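Local coordinates for hemolysin (Xylella fastidiosa, PDB 2OAI), which is a predicted membrane protein of the CorC/HlyC family, seen here as its calcium-binding transporter-associated domain, and may bind flavin adenine dinucleotide, at residues Pro62-Tyr67 / Ile75-Leu80. Numbering follows the deposited sequence.
With CA (calcium ion), chain C; CA (calcium ion), chain B; CA (calcium ion), chain D.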
# COMPACT_ATOMS: atom_id res chain seq x y z
N PRO A 62 11.36 8.51 -2.51
CA PRO A 62 11.72 7.08 -2.54
C PRO A 62 10.87 6.28 -3.54
O PRO A 62 9.80 6.74 -3.95
CB PRO A 62 11.47 6.62 -1.11
CG PRO A 62 10.35 7.51 -0.64
CD PRO A 62 10.66 8.89 -1.26
N HIS A 63 11.36 5.11 -3.98
CA HIS A 63 10.56 4.23 -4.81
C HIS A 63 9.62 3.46 -3.88
O HIS A 63 9.95 3.17 -2.72
CB HIS A 63 11.41 3.15 -5.52
CG HIS A 63 12.19 3.63 -6.69
ND1 HIS A 63 13.10 4.67 -6.62
CD2 HIS A 63 12.25 3.16 -7.96
CE1 HIS A 63 13.66 4.84 -7.81
NE2 HIS A 63 13.17 3.93 -8.64
N VAL A 64 8.47 3.06 -4.40
CA VAL A 64 7.64 2.09 -3.66
C VAL A 64 8.48 0.85 -3.39
O VAL A 64 9.21 0.38 -4.27
CB VAL A 64 6.35 1.72 -4.46
CG1 VAL A 64 5.61 0.55 -3.82
CG2 VAL A 64 5.43 2.96 -4.60
N GLY A 65 8.37 0.34 -2.17
CA GLY A 65 9.10 -0.84 -1.74
C GLY A 65 10.37 -0.52 -0.96
O GLY A 65 10.95 -1.42 -0.34
N GLU A 66 10.84 0.72 -1.02
CA GLU A 66 11.98 1.11 -0.18
C GLU A 66 11.50 1.25 1.26
O GLU A 66 10.31 1.44 1.49
CB GLU A 66 12.63 2.40 -0.66
CG GLU A 66 13.32 2.26 -2.02
CD GLU A 66 14.19 3.47 -2.31
OE1 GLU A 66 15.33 3.53 -1.80
OE2 GLU A 66 13.75 4.38 -3.04
N TYR A 67 12.41 1.07 2.22
CA TYR A 67 12.02 1.12 3.63
C TYR A 67 13.18 1.55 4.49
O TYR A 67 14.35 1.57 4.03
CB TYR A 67 11.52 -0.25 4.13
CG TYR A 67 12.57 -1.35 4.06
CD1 TYR A 67 13.47 -1.57 5.12
CD2 TYR A 67 12.70 -2.14 2.91
CE1 TYR A 67 14.42 -2.59 5.06
CE2 TYR A 67 13.65 -3.16 2.83
CZ TYR A 67 14.50 -3.38 3.91
OH TYR A 67 15.44 -4.38 3.84
N ILE A 75 9.33 1.13 8.28
CA ILE A 75 8.43 2.00 7.51
C ILE A 75 8.71 1.81 6.03
O ILE A 75 9.80 2.15 5.55
CB ILE A 75 8.65 3.48 7.88
CG1 ILE A 75 8.51 3.68 9.40
CG2 ILE A 75 7.66 4.39 7.11
CD1 ILE A 75 8.94 5.05 9.87
N GLU A 76 7.73 1.30 5.31
CA GLU A 76 7.91 0.92 3.91
C GLU A 76 6.98 1.75 3.03
O GLU A 76 5.81 1.94 3.37
CB GLU A 76 7.64 -0.58 3.73
CG GLU A 76 7.72 -1.00 2.24
CD GLU A 76 7.48 -2.50 2.02
OE1 GLU A 76 7.28 -3.26 3.03
OE2 GLU A 76 7.47 -2.90 0.84
N ILE A 77 7.50 2.29 1.93
CA ILE A 77 6.68 3.08 1.02
C ILE A 77 5.80 2.11 0.26
O ILE A 77 6.32 1.20 -0.36
CB ILE A 77 7.58 3.82 -0.02
CG1 ILE A 77 8.66 4.66 0.72
CG2 ILE A 77 6.71 4.63 -1.03
CD1 ILE A 77 8.12 5.60 1.66
N VAL A 78 4.48 2.28 0.30
CA VAL A 78 3.66 1.33 -0.48
C VAL A 78 2.83 1.95 -1.60
O VAL A 78 2.39 1.24 -2.50
CB VAL A 78 2.80 0.38 0.38
CG1 VAL A 78 3.68 -0.55 1.28
CG2 VAL A 78 1.79 1.14 1.12
N ASP A 79 2.66 3.28 -1.56
CA ASP A 79 2.04 3.99 -2.69
C ASP A 79 2.52 5.39 -2.84
O ASP A 79 2.58 6.11 -1.85
CB ASP A 79 0.51 4.04 -2.56
CG ASP A 79 -0.14 4.72 -3.76
OD1 ASP A 79 0.04 4.23 -4.89
OD2 ASP A 79 -0.81 5.74 -3.58
N LEU A 80 2.82 5.76 -4.09
CA LEU A 80 3.08 7.16 -4.46
C LEU A 80 1.92 7.64 -5.32
O LEU A 80 1.31 6.85 -6.08
CB LEU A 80 4.37 7.25 -5.28
CG LEU A 80 5.68 6.80 -4.61
CD1 LEU A 80 6.82 6.86 -5.61
CD2 LEU A 80 5.99 7.69 -3.41
CA CA C . -0.76 5.74 -6.56
CA CA B . -2.42 6.94 -3.82
CA CA D . -3.28 6.71 -3.59
O HOH W 1 9.84 -3.95 -0.01
O HOH W 2 0.98 5.42 -8.39
O HOH W 3 -2.09 6.62 -8.45
O HOH W 4 -1.32 3.63 -7.66
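A type II beta turn, H63 to E66, lies against the stretch that leaves strand 73-76 and runs to the calcium site of this transporter-associated domain. Two backbone bonds fasten it: G65 N gives its hydrogen to I77 O at 2.9 Å, and I77 N returns one to E66 O at 3.0 Å, nearly straight at 166°. G65 has a positive phi, 98°, as the third position of such a turn calls for. Beyond it Y67 and E76 form an antiparallel non-hydrogen-bonded pair, their CB atoms 3.9 Å apart. E76 runs out fully extended, CG anti to the backbone N (chi1 176°), and one water bridges its OE2 to G65 O; OE1 meets R15 of the second subunit in a salt bridge. On the apolar side the two branches of I77 divide: CG1 presses on P62 CG, just ahead of the turn, at 3.6 Å, the two side chains crossing at about a right angle, and CG2 lies against V64 CA within it. V64 CG2 then packs on L80 CG, 3.8 Å away. Next to this packing D79 OD1 and L80 O both bind one calcium at 2.4 Å, and D79 OD2 turns to calcium beside it; D86 of the second subunit contributes to both sites. Helix 50-58 covers P62 and I77 through I55 and C54, I85 of strand 84-85 touches P62, I77 and L80, and strand 89-92 flanks E76 and V78 through L89.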